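Local atomic coordinates of cell wall surface anchor family protein (PDB entry 4OQ1), a protein that serves as an ancillary pilin of the Streptococcus pneumoniae pilus, where it probably attaches the pilus fibre to the cell wall. Residues Q274-K279 with V300-D305; G316-W321 with F338-D343. The protein carries 3 engineered substitutions. All blocks are in the same frame, centred on the assembly; numbering follows the deposited sequence.

Contact 1 (Q274-K279 with V300-D305); sequences QGAMFK and VTSGKD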
loop_
_atom_site.group_PDB
_atom_site.type_symbol
_atom_site.label_atom_id
_atom_site.label_comp_id
_atom_site.label_asym_id
_atom_site.label_seq_id
_atom_site.Cartn_x
_atom_site.Cartn_y
_atom_site.Cartn_z
ATOM N N GLN A 274 -45.057 19.020 8.445
ATOM C CA GLN A 274 -43.916 19.656 7.840
ATOM C C GLN A 274 -42.856 19.941 8.883
ATOM O O GLN A 274 -43.149 20.179 10.072
ATOM C CB GLN A 274 -44.343 21.006 7.287
ATOM C CG GLN A 274 -43.264 21.602 6.382
ATOM C CD GLN A 274 -43.706 22.913 5.744
ATOM O OE1 GLN A 274 -44.791 23.444 6.037
ATOM N NE2 GLN A 274 -42.893 23.426 4.844
ATOM N N GLY A 275 -41.611 19.893 8.440
ATOM C CA GLY A 275 -40.476 20.310 9.264
ATOM C C GLY A 275 -39.844 19.252 10.185
ATOM O O GLY A 275 -39.071 19.589 11.113
ATOM N N ALA A 276 -40.147 17.975 9.972
ATOM C CA ALA A 276 -39.443 16.934 10.738
ATOM C C ALA A 276 -38.158 16.701 9.969
ATOM O O ALA A 276 -38.186 16.470 8.759
ATOM C CB ALA A 276 -40.184 15.612 10.861
ATOM N N MET A 277 -37.046 16.878 10.634
ATOM C CA MET A 277 -35.749 16.685 9.988
ATOM C C MET A 277 -35.027 15.466 10.477
ATOM O O MET A 277 -34.856 15.264 11.692
ATOM C CB MET A 277 -34.854 17.972 10.070
ATOM C CG MET A 277 -35.539 19.276 9.665
ATOM S SD MET A 277 -34.481 20.729 9.956
ATOM C CE MET A 277 -33.206 20.420 8.728
ATOM N N PHE A 278 -34.514 14.693 9.530
ATOM C CA PHE A 278 -33.731 13.552 9.810
ATOM C C PHE A 278 -32.414 13.459 9.061
ATOM O O PHE A 278 -32.304 13.835 7.842
ATOM C CB PHE A 278 -34.483 12.275 9.516
ATOM C CG PHE A 278 -35.864 12.199 10.104
ATOM C CD1 PHE A 278 -36.080 11.538 11.323
ATOM C CD2 PHE A 278 -36.942 12.700 9.424
ATOM C CE1 PHE A 278 -37.382 11.404 11.830
ATOM C CE2 PHE A 278 -38.232 12.616 9.954
ATOM C CZ PHE A 278 -38.427 11.949 11.169
ATOM N N LYS A 279 -31.439 12.857 9.715
ATOM C CA LYS A 279 -30.210 12.475 9.004
ATOM C C LYS A 279 -30.222 11.033 8.730
ATOM O O LYS A 279 -30.586 10.232 9.628
ATOM C CB LYS A 279 -29.011 12.872 9.867
ATOM C CG LYS A 279 -27.675 12.638 9.259
ATOM C CD LYS A 279 -26.583 13.255 10.128
ATOM C CE LYS A 279 -26.579 14.792 10.154
ATOM N NZ LYS A 279 -25.506 15.384 11.045
ATOM N N VAL A 300 -32.905 14.707 5.323
ATOM C CA VAL A 300 -34.208 14.875 4.750
ATOM C C VAL A 300 -35.165 15.625 5.686
ATOM O O VAL A 300 -35.052 15.594 6.923
ATOM C CB VAL A 300 -34.827 13.594 4.305
ATOM C CG1 VAL A 300 -34.103 13.076 3.089
ATOM C CG2 VAL A 300 -34.865 12.581 5.450
ATOM N N THR A 301 -36.075 16.374 5.061
ATOM C CA THR A 301 -37.072 17.242 5.847
ATOM C C THR A 301 -38.482 16.948 5.317
ATOM O O THR A 301 -38.714 17.004 4.098
ATOM C CB THR A 301 -36.835 18.781 5.755
ATOM O OG1 THR A 301 -35.527 19.111 6.202
ATOM C CG2 THR A 301 -37.858 19.570 6.669
ATOM N N SER A 302 -39.390 16.568 6.198
ATOM C CA SER A 302 -40.849 16.365 5.813
ATOM C C SER A 302 -41.389 17.679 5.218
ATOM O O SER A 302 -41.183 18.716 5.782
ATOM C CB SER A 302 -41.711 15.865 6.976
ATOM O OG SER A 302 -41.818 16.815 8.037
ATOM N N GLY A 303 -42.058 17.567 4.057
ATOM C CA GLY A 303 -42.488 18.721 3.265
ATOM C C GLY A 303 -43.865 19.179 3.737
ATOM O O GLY A 303 -44.367 18.752 4.772
ATOM N N LYS A 304 -44.422 20.123 3.002
ATOM C CA LYS A 304 -45.765 20.642 3.270
ATOM C C LYS A 304 -46.776 19.569 3.293
ATOM O O LYS A 304 -47.806 19.759 3.938
ATOM C CB LYS A 304 -46.205 21.624 2.156
ATOM C CG LYS A 304 -45.388 22.883 2.118
ATOM C CD LYS A 304 -45.865 23.803 1.000
ATOM C CE LYS A 304 -44.932 24.952 1.005
ATOM N NZ LYS A 304 -45.553 26.008 0.219
ATOM N N ASP A 305 -46.556 18.492 2.538
ATOM C CA ASP A 305 -47.439 17.340 2.555
ATOM C C ASP A 305 -46.972 16.178 3.442
ATOM O O ASP A 305 -47.428 15.096 3.303
ATOM C CB ASP A 305 -47.625 16.868 1.082
ATOM C CG ASP A 305 -46.298 16.525 0.391
ATOM O OD1 ASP A 305 -45.152 16.650 0.998
ATOM O OD2 ASP A 305 -46.393 16.156 -0.790
#
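Gln274 lays its extended side chain alongside Lys304, both pointing the same way, with the amide NE2 3.7 Å from Lys304 CG; the pair meets through its flanks and forms no hydrogen bond. Gln274 CG stands anti to the backbone N (chi1 -168°), which carries the chain over the Gly303 carbonyl. One step inward, Ser302 does the polar work. Its OG, held between its own backbone N and carbonyl carbon (chi1 65°), accepts a hydrogen bond from Ala276 N at 2.8 Å, and it is also hydrogen-bonded to the carbonyl O of Leu273, so one buried hydroxyl ties down two points of the incoming loop. The backbone of Ser302 spans both Gly275 and Ala276, its O accepting from Gly275 N and its N giving to Ala276 O. Two residues thus stand opposite one in a G1 beta bulge, with Gly275, at phi 87°, in its first position and Gly275 CA 3.8 Å from Thr301 CG2. Beyond it the strands pair in antiparallel fashion. Met277 and Thr301 form a non-hydrogen-bonded pair whose side chains run side by side, Met277 CG lying 3.5 Å from Thr301 OG1. Phe278 and Val300 make the hydrogen-bonded pair, Phe278 N to Val300 O at 2.8 Å and Val300 N to Phe278 O at 2.7 Å. On the other face of the sheet from Met277, Phe278 CB meets Val300 CG2 at 4.1 Å, while the Phe278 ring turns to Phe308 and Leu332 in the interior. Strand 277-284 is paired with strand 316-322 as well, and the arrangement belongs to one of the antiparallel sheets of a CnaB domain, the prealbumin-like, reversed immunoglobulin fold of Gram-positive pilins.

Contact 2 (G316-W321 with F338-D343); sequences GTYYLW and FTIGKD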
loop_
_atom_site.group_PDB
_atom_site.type_symbol
_atom_site.label_atom_id
_atom_site.label_comp_id
_atom_site.label_asym_id
_atom_site.label_seq_id
_atom_site.Cartn_x
_atom_site.Cartn_y
_atom_site.Cartn_z
ATOM N N GLY A 316 -29.655 -2.717 1.991
ATOM C CA GLY A 316 -29.141 -2.793 3.352
ATOM C C GLY A 316 -30.099 -2.157 4.319
ATOM O O GLY A 316 -31.184 -1.788 3.919
ATOM N N THR A 317 -29.681 -2.022 5.568
ATOM C CA THR A 317 -30.493 -1.469 6.647
ATOM C C THR A 317 -29.987 -0.075 7.023
ATOM O O THR A 317 -28.753 0.146 7.117
ATOM C CB THR A 317 -30.429 -2.413 7.820
ATOM O OG1 THR A 317 -31.092 -3.612 7.421
ATOM C CG2 THR A 317 -31.084 -1.806 9.092
ATOM N N TYR A 318 -30.921 0.879 7.149
ATOM C CA TYR A 318 -30.616 2.197 7.436
ATOM C C TYR A 318 -31.515 2.749 8.567
ATOM O O TYR A 318 -32.433 2.068 9.025
ATOM C CB TYR A 318 -30.818 3.050 6.221
ATOM C CG TYR A 318 -29.979 2.674 5.041
ATOM C CD1 TYR A 318 -28.757 3.226 4.852
ATOM C CD2 TYR A 318 -30.405 1.733 4.166
ATOM C CE1 TYR A 318 -27.957 2.858 3.818
ATOM C CE2 TYR A 318 -29.645 1.379 3.061
ATOM C CZ TYR A 318 -28.419 1.953 2.896
ATOM O OH TYR A 318 -27.638 1.715 1.839
ATOM N N TYR A 319 -31.264 3.980 8.946
ATOM C CA TYR A 319 -31.918 4.671 10.076
ATOM C C TYR A 319 -32.134 6.163 9.801
ATOM O O TYR A 319 -31.206 6.876 9.366
ATOM C CB TYR A 319 -31.177 4.497 11.390
ATOM C CG TYR A 319 -30.797 3.089 11.755
ATOM C CD1 TYR A 319 -31.575 2.318 12.555
ATOM C CD2 TYR A 319 -29.614 2.531 11.228
ATOM C CE1 TYR A 319 -31.219 1.014 12.816
ATOM C CE2 TYR A 319 -29.277 1.239 11.462
ATOM C CZ TYR A 319 -30.050 0.512 12.281
ATOM O OH TYR A 319 -29.668 -0.753 12.491
ATOM N N LEU A 320 -33.348 6.646 10.131
ATOM C CA LEU A 320 -33.667 8.039 10.106
ATOM C C LEU A 320 -33.375 8.527 11.531
ATOM O O LEU A 320 -34.142 8.174 12.452
ATOM C CB LEU A 320 -35.144 8.336 9.805
ATOM C CG LEU A 320 -35.622 7.864 8.388
ATOM C CD1 LEU A 320 -37.080 8.240 8.177
ATOM C CD2 LEU A 320 -34.821 8.560 7.338
ATOM N N TRP A 321 -32.269 9.231 11.671
ATOM C CA TRP A 321 -31.853 9.827 12.971
ATOM C C TRP A 321 -32.502 11.172 13.045
ATOM O O TRP A 321 -32.197 12.060 12.193
ATOM C CB TRP A 321 -30.324 9.968 13.066
ATOM C CG TRP A 321 -29.836 10.746 14.273
ATOM C CD1 TRP A 321 -29.660 12.070 14.359
ATOM C CD2 TRP A 321 -29.502 10.212 15.540
ATOM N NE1 TRP A 321 -29.250 12.425 15.652
ATOM C CE2 TRP A 321 -29.077 11.273 16.356
ATOM C CE3 TRP A 321 -29.443 8.935 16.047
ATOM C CZ2 TRP A 321 -28.707 11.089 17.707
ATOM C CZ3 TRP A 321 -29.025 8.761 17.377
ATOM C CH2 TRP A 321 -28.693 9.811 18.168
ATOM N N PHE A 338 -35.215 1.246 8.622
ATOM C CA PHE A 338 -35.805 0.810 7.353
ATOM C C PHE A 338 -34.781 0.028 6.596
ATOM O O PHE A 338 -33.582 0.286 6.724
ATOM C CB PHE A 338 -36.370 1.962 6.505
ATOM C CG PHE A 338 -35.383 2.985 6.056
ATOM C CD1 PHE A 338 -35.033 3.071 4.738
ATOM C CD2 PHE A 338 -34.852 3.895 6.912
ATOM C CE1 PHE A 338 -34.112 3.976 4.331
ATOM C CE2 PHE A 338 -33.957 4.817 6.522
ATOM C CZ PHE A 338 -33.604 4.913 5.195
ATOM N N THR A 339 -35.271 -0.865 5.722
ATOM C CA THR A 339 -34.443 -1.869 5.014
ATOM C C THR A 339 -34.756 -1.675 3.588
ATOM O O THR A 339 -35.914 -1.559 3.225
ATOM C CB THR A 339 -34.787 -3.296 5.479
ATOM O OG1 THR A 339 -34.261 -3.423 6.786
ATOM C CG2 THR A 339 -34.035 -4.357 4.614
ATOM N N ILE A 340 -33.728 -1.493 2.783
ATOM C CA ILE A 340 -33.884 -1.481 1.316
ATOM C C ILE A 340 -33.549 -2.858 0.724
ATOM O O ILE A 340 -32.493 -3.388 1.000
ATOM C CB ILE A 340 -33.030 -0.385 0.773
ATOM C CG1 ILE A 340 -33.419 0.872 1.488
ATOM C CG2 ILE A 340 -33.131 -0.301 -0.744
ATOM C CD1 ILE A 340 -33.387 2.065 0.631
ATOM N N GLY A 341 -34.421 -3.401 -0.132
ATOM C CA GLY A 341 -34.263 -4.808 -0.552
ATOM C C GLY A 341 -35.149 -5.126 -1.714
ATOM O O GLY A 341 -35.964 -4.306 -2.108
ATOM N N LYS A 342 -34.952 -6.298 -2.298
ATOM C CA LYS A 342 -35.751 -6.732 -3.448
ATOM C C LYS A 342 -37.235 -6.967 -3.086
ATOM O O LYS A 342 -38.087 -6.706 -3.921
ATOM C CB LYS A 342 -35.160 -8.017 -4.044
ATOM C CG LYS A 342 -35.772 -8.431 -5.373
ATOM C CD LYS A 342 -34.997 -9.589 -5.994
ATOM C CE LYS A 342 -35.725 -10.182 -7.201
ATOM N NZ LYS A 342 -36.592 -11.343 -6.847
ATOM N N ASP A 343 -37.534 -7.452 -1.875
ATOM C CA ASP A 343 -38.931 -7.769 -1.477
ATOM C C ASP A 343 -39.982 -6.713 -1.848
ATOM O O ASP A 343 -40.181 -5.744 -1.111
ATOM C CB ASP A 343 -39.012 -8.054 0.030
ATOM C CG ASP A 343 -38.786 -9.517 0.355
ATOM O OD1 ASP A 343 -38.827 -10.328 -0.598
ATOM O OD2 ASP A 343 -38.575 -9.864 1.542
#
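Strands 316-321 and 338-340 run antiparallel, their axes 4.7 Å apart at closest approach and their directions 144° apart, as neighbours in a sheet of the CnaB domain. Gly316 with Ile340 and Tyr318 with Phe338 are hydrogen-bonded pairs, and Thr317 with Thr339 is the non-hydrogen-bonded pair between them. Four backbone hydrogen bonds, two to each hydrogen-bonded pair, join the strands. Tyr318 N to Phe338 O is 2.8 Å and almost straight, whereas in the return bond the N-H of Phe338 approaches Tyr318 O from above the carbonyl plane. Gly316 begins the strand with both its N and its O bonded to Ile340.

The two faces of the sheet differ in character. On the exposed face the threonine side chains cross, and Thr317 OG1 and Thr339 OG1 share a hydrogen bond of 3.2 Å. On the buried face Phe338 dominates. Its CG lies between the backbone N and the carbonyl carbon (chi1 62°), which swings the ring back across the neighbouring strand. There Tyr318 CB sits over one ring face, 3.8 Å from the Phe338 centroid, in a CH-pi contact. The two aromatic rings themselves, inclined by 29°, are slid so far apart that they barely overlap. Leu320 meets Phe338 at about a right angle, its CD2 lying 3.9 Å from Phe338 CE2, and Phe262 of strand 260-266 meets the Phe338 ring edge-to-face. Val260 of the same strand touches both Phe338 and Ile340 in the domain interior. The Tyr318 hydroxyl is hydrogen-bonded to the carbonyl O of Glu314, so the polar end of this buried side chain has a partner just before the strand. On the same ring, Tyr318 CE2, next to the hydroxyl-bearing CZ, comes within 4.1 Å of Ile340 CG1.

Both contacts belong to the C-terminal prealbumin-like domain and follow one another along the chain, contact 1 closing before contact 2 opens. Their centres lie about 18 Å apart in one antiparallel sheet, in which strand 277-284 of contact 1 is the direct neighbour of strand 316-322 of contact 2. The join is made by Lys279 N and Trp321 O, 2.7 Å apart and probably hydrogen-bonded, and by Phe278 CD1 packing on Leu320 CB at 3.7 Å. The order 296-301, 277-284, 316-322, 336-340 thus runs continuously across the sheet, with Phe278, Leu320 and Phe338 contributing to a shared hydrophobic interior in this one domain of the elongated pilin.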